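PDB 6SRN: TetR family transcriptional regulator from Streptomyces coelicolor, which probably binds cis-regulatory DNA as a transcription factor of the TetR family and binds a furan-carboxylic acid, linking antibiotic production to a bacterial hormone. Local coordinates for residues E104-E107 with E108-R112; Q185-S188 with D189-Q193. All coordinates share one frame; numbering follows the deposited sequence.

Contact 1: residues E104-E107 with E108-R112; sequences ETVE and EMLHR
H111 is bonded through both backbone and ring: its N donates to E107 O at 2.9 Å across the contact, and its ND1, with the oxygen near the ring plane, donates to OE1 of E108 at 2.8 Å on the syn side, though 31° out of the carboxylate plane. The E108 carboxylate is held at both oxygens. R112 NE reaches OE2 of E108 at 3.0 Å, edge-on and nearly straight (168°), using the anti lone pair; E94 takes the same arginine's NH1. E107 instead pairs with R205 of helix 197-212.

On the buried side, T105 O takes M109 N at 2.9 Å, with M109 CG only 3.2 Å from T105 O. That CG sits beside its own backbone N (chi1 -73°), and the chain, bent at both later torsions, packs against M92 and I95 of helix 88-96 and W147 and L150 of helix 145-161. One residue along, L110 N bonds to V106 O, and V106 CG1 meets L110 CD1 at 4.2 Å, a loose apolar touch. L110 also touches F181, W201 and the bound furan acid.

Two donors on one carboxylate should restrain its rotation, and the arginine beside it would favour the ionised form of E108.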
ATOM      1  N   GLU A 104      11.810   4.266  20.911  1.00 11.12           N
ATOM      2  CA  GLU A 104      12.956   3.592  20.249  1.00 11.30           C
ATOM      3  C   GLU A 104      12.632   2.135  19.933  1.00  9.79           C
ATOM      4  O   GLU A 104      13.121   1.610  18.949  1.00 10.98           O
ATOM      5  CB  GLU A 104      14.153   3.586  21.187  1.00 12.27           C
ATOM      6  CG  GLU A 104      14.839   4.925  21.226  1.00 13.98           C
ATOM      7  CD  GLU A 104      15.990   4.884  22.200  1.00 17.49           C
ATOM      8  OE1 GLU A 104      15.918   4.060  23.158  1.00 20.15           O
ATOM      9  OE2 GLU A 104      16.983   5.582  21.970  1.00 21.60           O
ATOM     10  N   THR A 105      11.783   1.510  20.732  1.00  8.90           N
ATOM     11  CA  THR A 105      11.360   0.123  20.490  1.00  9.35           C
ATOM     12  C   THR A 105      10.544   0.096  19.203  1.00  8.74           C
ATOM     13  O   THR A 105      10.766  -0.788  18.339  1.00  8.75           O
ATOM     14  CB  THR A 105      10.560  -0.420  21.679  1.00  9.66           C
ATOM     15  OG1 THR A 105      11.422  -0.480  22.842  1.00 10.51           O
ATOM     16  CG2 THR A 105       9.943  -1.777  21.416  1.00 10.47           C
ATOM     17  N   VAL A 106       9.596   1.012  19.074  1.00  8.82           N
ATOM     18  CA  VAL A 106       8.789   1.119  17.831  1.00  9.30           C
ATOM     19  C   VAL A 106       9.710   1.375  16.630  1.00  9.14           C
ATOM     20  O   VAL A 106       9.604   0.711  15.583  1.00  8.44           O
ATOM     21  CB  VAL A 106       7.766   2.239  17.932  1.00 10.00           C
ATOM     22  CG1 VAL A 106       6.972   2.392  16.647  1.00 10.13           C
ATOM     23  CG2 VAL A 106       6.788   2.006  19.082  1.00 10.99           C
ATOM     24  N   GLU A 107      10.652   2.315  16.748  1.00  9.73           N
ATOM     25  CA  GLU A 107      11.586   2.600  15.688  1.00 10.42           C
ATOM     26  C   GLU A 107      12.372   1.361  15.263  1.00  9.17           C
ATOM     27  O   GLU A 107      12.503   1.091  14.052  1.00  8.37           O
ATOM     28  CB  GLU A 107      12.587   3.657  16.100  1.00 12.02           C
ATOM     29  CG  GLU A 107      12.095   5.060  16.153  1.00 15.46           C
ATOM     30  CD  GLU A 107      13.315   5.907  16.454  1.00 18.62           C
ATOM     31  OE1 GLU A 107      14.182   6.076  15.521  1.00 24.55           O
ATOM     32  OE2 GLU A 107      13.452   6.260  17.625  1.00 22.48           O
ATOM     33  N   GLU A 108      12.912   0.623  16.241  1.00  8.60           N
ATOM     34  CA  GLU A 108      13.770  -0.503  15.912  1.00  8.72           C
ATOM     35  C   GLU A 108      12.940  -1.652  15.315  1.00  8.41           C
ATOM     36  O   GLU A 108      13.423  -2.386  14.429  1.00  8.31           O
ATOM     37  CB  GLU A 108      14.581  -0.968  17.112  1.00  9.20           C
ATOM     38  CG  GLU A 108      15.501  -2.138  16.827  1.00 10.15           C
ATOM     39  CD  GLU A 108      16.524  -1.971  15.711  1.00 11.46           C
ATOM     40  OE1 GLU A 108      16.795  -0.832  15.264  1.00 12.80           O
ATOM     41  OE2 GLU A 108      17.064  -3.029  15.307  1.00 14.62           O
ATOM     42  N   MET A 109      11.713  -1.840  15.783  1.00  7.60           N
ATOM     43  CA  MET A 109      10.850  -2.847  15.148  1.00  8.14           C
ATOM     44  C   MET A 109      10.650  -2.576  13.671  1.00  7.35           C
ATOM     45  O   MET A 109      10.714  -3.483  12.832  1.00  7.60           O
ATOM     46  CB  MET A 109       9.503  -2.898  15.861  1.00  8.21           C
ATOM     47  CG  MET A 109       9.615  -3.552  17.224  1.00  8.97           C
ATOM     48  SD  MET A 109       9.839  -5.310  17.128  1.00  9.93           S
ATOM     49  CE  MET A 109       8.210  -5.821  16.583  1.00 10.25           C
ATOM     50  N   LEU A 110      10.393  -1.315  13.329  1.00  7.57           N
ATOM     51  CA  LEU A 110      10.133  -0.965  11.928  1.00  7.36           C
ATOM     52  C   LEU A 110      11.444  -1.025  11.097  1.00  7.45           C
ATOM     53  O   LEU A 110      11.437  -1.420   9.932  1.00  6.90           O
ATOM     54  CB  LEU A 110       9.398   0.388  11.797  1.00  7.66           C
ATOM     55  CG  LEU A 110       7.988   0.339  12.407  1.00  7.67           C
ATOM     56  CD1 LEU A 110       7.452   1.769  12.477  1.00  8.58           C
ATOM     57  CD2 LEU A 110       7.039  -0.537  11.587  1.00  8.49           C
ATOM     58  N   HIS A 111      12.561  -0.671  11.695  1.00  7.17           N
ATOM     59  CA  HIS A 111      13.874  -0.896  11.064  1.00  7.84           C
ATOM     60  C   HIS A 111      14.044  -2.363  10.720  1.00  7.79           C
ATOM     61  O   HIS A 111      14.391  -2.719   9.585  1.00  7.17           O
ATOM     62  CB  HIS A 111      14.934  -0.452  12.083  1.00  9.09           C
ATOM     63  CG  HIS A 111      16.348  -0.593  11.639  1.00 10.13           C
ATOM     64  ND1 HIS A 111      17.388  -0.594  12.555  1.00 13.60           N
ATOM     65  CD2 HIS A 111      16.907  -0.849  10.441  1.00 11.82           C
ATOM     66  CE1 HIS A 111      18.541  -0.738  11.898  1.00 13.37           C
ATOM     67  NE2 HIS A 111      18.276  -0.874  10.607  1.00 11.69           N
ATOM     68  N   ARG A 112      13.795  -3.237  11.686  1.00  7.94           N
ATOM     69  CA  ARG A 112      13.933  -4.646  11.455  1.00  8.43           C
ATOM     70  C   ARG A 112      12.927  -5.162  10.401  1.00  7.72           C
ATOM     71  O   ARG A 112      13.262  -6.010   9.578  1.00  7.79           O
ATOM     72  CB  ARG A 112      13.775  -5.396  12.792  1.00 10.00           C
ATOM     73  CG  ARG A 112      14.992  -5.281  13.670  1.00 11.62           C
ATOM     74  CD  ARG A 112      14.895  -6.113  14.925  1.00 14.79           C
ATOM     75  NE  ARG A 112      15.974  -5.725  15.832  1.00 17.35           N
ATOM     76  CZ  ARG A 112      16.355  -6.404  16.901  1.00 21.50           C
ATOM     77  NH1 ARG A 112      15.749  -7.533  17.236  1.00 22.93           N
ATOM     78  NH2 ARG A 112      17.363  -5.926  17.643  1.00 24.63           N
TER

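Contact 2: residues Q185-S188 with D189-Q193; sequences QHVS and DNLHQ
The imidazole of H186 carries the amide of N190 over one face: N190 ND2 stands 3.4 Å above the ring plane, displaced toward the rim, the planes 67° apart. H186 CG lies anti to the backbone N (chi1 -166°) and N190 CG beside its own, which brings ring and amide together. N190 OD1 lies 3.4 Å from both CD2 and NE2 of H186. Rather than bonding directly, OD1 and NE2 share a water, which donates to N190 OD1 at 2.7 Å and lies 3.0 Å from H186 NE2. The amide's rotation is fixed at its other end too, since N190 ND2 donates to OD1 of D189 at 2.8 Å, in the amide plane and on the anti lone pair.

This stretch lies near the end of helix 170-192, in the ligand-binding domain of a TetR-type regulator, where it faces the second subunit. There the H186 ring meets F182 of its own chain and of the second subunit, and Y144 of the second subunit bonds to N190 OD1. V187 and L191 lie side by side, CG1 of V187 3.8 Å from CD1 of L191, both packing on that tyrosine.

Q185 touches the bound furan acid, while R194 holds its OE1. H192 N still donates to S188 O, but with a bent N-H angle of 141°, and Q193 then leaves helical geometry with positive phi. S188 turns its hydroxyl to D196.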
ATOM      1  N   GLN A 185       6.857   0.390   1.873  1.00  5.05           N
ATOM      2  CA  GLN A 185       7.482  -0.868   1.442  1.00  5.20           C
ATOM      3  C   GLN A 185       6.846  -1.361   0.142  1.00  5.07           C
ATOM      4  O   GLN A 185       7.510  -1.974  -0.670  1.00  5.31           O
ATOM      5  CB  GLN A 185       7.516  -1.897   2.557  1.00  5.31           C
ATOM      6  CG  GLN A 185       6.158  -2.489   2.957  1.00  5.31           C
ATOM      7  CD  GLN A 185       5.699  -3.564   1.985  1.00  5.42           C
ATOM      8  OE1 GLN A 185       6.479  -4.307   1.420  1.00  5.50           O
ATOM      9  NE2 GLN A 185       4.399  -3.656   1.800  1.00  5.83           N
ATOM     10  N   HIS A 186       5.543  -1.120  -0.021  1.00  5.40           N
ATOM     11  CA  HIS A 186       4.830  -1.528  -1.220  1.00  5.51           C
ATOM     12  C   HIS A 186       5.308  -0.766  -2.432  1.00  5.35           C
ATOM     13  O   HIS A 186       5.532  -1.351  -3.486  1.00  5.25           O
ATOM     14  CB  HIS A 186       3.338  -1.363  -1.011  1.00  5.89           C
ATOM     15  CG  HIS A 186       2.540  -2.044  -2.034  1.00  6.79           C
ATOM     16  ND1 HIS A 186       2.309  -3.402  -2.010  1.00  7.38           N
ATOM     17  CD2 HIS A 186       1.896  -1.568  -3.124  1.00  7.37           C
ATOM     18  CE1 HIS A 186       1.579  -3.729  -3.062  1.00  7.99           C
ATOM     19  NE2 HIS A 186       1.281  -2.627  -3.720  1.00  7.99           N
ATOM     20  N   VAL A 187       5.460   0.555  -2.276  1.00  5.16           N
ATOM     21  CA  VAL A 187       5.987   1.321  -3.372  1.00  4.97           C
ATOM     22  C   VAL A 187       7.385   0.835  -3.751  1.00  5.02           C
ATOM     23  O   VAL A 187       7.704   0.711  -4.930  1.00  4.95           O
ATOM     24  CB  VAL A 187       6.019   2.849  -3.042  1.00  5.21           C
ATOM     25  CG1 VAL A 187       6.848   3.644  -4.058  1.00  5.35           C
ATOM     26  CG2 VAL A 187       4.617   3.433  -2.862  1.00  5.40           C
ATOM     27  N   SER A 188       8.216   0.615  -2.748  1.00  4.88           N
ATOM     28  CA  SER A 188       9.559   0.125  -2.968  1.00  5.18           C
ATOM     29  C   SER A 188       9.562  -1.225  -3.681  1.00  5.46           C
ATOM     30  O   SER A 188      10.351  -1.445  -4.602  1.00  5.19           O
ATOM     31  CB  SER A 188      10.309   0.051  -1.638  1.00  5.17           C
ATOM     32  OG  SER A 188      11.662  -0.361  -1.807  1.00  5.76           O
ATOM     33  N   ASP A 189       8.658  -2.124  -3.316  1.00  6.06           N
ATOM     34  CA  ASP A 189       8.546  -3.393  -3.980  1.00  6.81           C
ATOM     35  C   ASP A 189       8.118  -3.189  -5.433  1.00  6.32           C
ATOM     36  O   ASP A 189       8.717  -3.739  -6.350  1.00  6.55           O
ATOM     37  CB  ASP A 189       7.500  -4.268  -3.253  1.00  7.64           C
ATOM     38  CG  ASP A 189       6.898  -5.382  -4.134  1.00  9.82           C
ATOM     39  OD1 ASP A 189       5.914  -5.202  -4.923  1.00 12.21           O
ATOM     40  OD2 ASP A 189       7.417  -6.439  -4.015  1.00 12.08           O
ATOM     41  N   ASN A 190       7.046  -2.428  -5.633  1.00  5.78           N
ATOM     42  CA  ASN A 190       6.445  -2.320  -6.951  1.00  6.35           C
ATOM     43  C   ASN A 190       7.424  -1.714  -7.940  1.00  6.38           C
ATOM     44  O   ASN A 190       7.507  -2.193  -9.094  1.00  6.91           O
ATOM     45  CB  ASN A 190       5.206  -1.428  -6.934  1.00  6.92           C
ATOM     46  CG  ASN A 190       3.965  -2.066  -6.311  1.00  8.53           C
ATOM     47  OD1 ASN A 190       2.904  -1.466  -6.419  1.00 10.31           O
ATOM     48  ND2 ASN A 190       4.050  -3.243  -5.718  1.00  8.92           N
ATOM     49  N   LEU A 191       8.102  -0.632  -7.524  1.00  6.06           N
ATOM     50  CA  LEU A 191       8.971   0.083  -8.425  1.00  6.22           C
ATOM     51  C   LEU A 191      10.370  -0.463  -8.515  1.00  6.32           C
ATOM     52  O   LEU A 191      10.955  -0.454  -9.602  1.00  6.58           O
ATOM     53  CB  LEU A 191       9.047   1.564  -8.046  1.00  6.22           C
ATOM     54  CG  LEU A 191       7.711   2.346  -8.098  1.00  6.33           C
ATOM     55  CD1 LEU A 191       7.978   3.808  -7.720  1.00  6.67           C
ATOM     56  CD2 LEU A 191       7.051   2.227  -9.457  1.00  6.48           C
ATOM     57  N   HIS A 192      10.892  -0.947  -7.385  1.00  6.63           N
ATOM     58  CA  HIS A 192      12.313  -1.246  -7.269  1.00  6.88           C
ATOM     59  C   HIS A 192      12.657  -2.558  -6.618  1.00  6.91           C
ATOM     60  O   HIS A 192      13.836  -2.791  -6.271  1.00  7.31           O
ATOM     61  CB  HIS A 192      13.018  -0.100  -6.525  1.00  7.04           C
ATOM     62  CG  HIS A 192      12.801   1.244  -7.144  1.00  7.54           C
ATOM     63  ND1 HIS A 192      13.199   1.553  -8.427  1.00  7.40           N
ATOM     64  CD2 HIS A 192      12.202   2.356  -6.663  1.00  7.62           C
ATOM     65  CE1 HIS A 192      12.840   2.790  -8.722  1.00  7.83           C
ATOM     66  NE2 HIS A 192      12.237   3.299  -7.669  1.00  8.05           N
ATOM     67  N   GLN A 193      11.689  -3.447  -6.470  1.00  7.03           N
ATOM     68  CA  GLN A 193      11.899  -4.754  -5.874  1.00  7.40           C
ATOM     69  C   GLN A 193      12.559  -4.662  -4.466  1.00  6.88           C
ATOM     70  O   GLN A 193      13.405  -5.479  -4.086  1.00  7.45           O
ATOM     71  CB  GLN A 193      12.729  -5.676  -6.796  1.00  9.03           C
ATOM     72  CG  GLN A 193      12.055  -5.988  -8.126  1.00 10.61           C
ATOM     73  CD  GLN A 193      11.895  -4.782  -9.052  1.00 13.23           C
ATOM     74  OE1 GLN A 193      10.768  -4.369  -9.348  1.00 16.48           O
ATOM     75  NE2 GLN A 193      13.027  -4.208  -9.524  1.00 15.18           N
TER
HETATM   76  O   HOH W   1       0.483  -2.679  -6.620  1.00 22.22           O

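How the contacts relate
Both contacts are short runs of helix, two turns or a little more, in the same ligand-binding domain. Contact 1, the more buried, lies within helix 102-119 and meets helices 88-96, 145-161, 170-192 and 197-212 of its own chain; no other subunit touches it. Contact 2 lies near the end of helix 170-192, reaches the second subunit and runs out to the surface at H192 and Q193. Their chemistry follows: the first pairs an apolar face with charged groups that join neighbouring helices, while the second relies on amide, imidazole, water and rings at the subunit interface. With centres 20 Å apart they do not touch, yet each lends one residue to the ligand pocket.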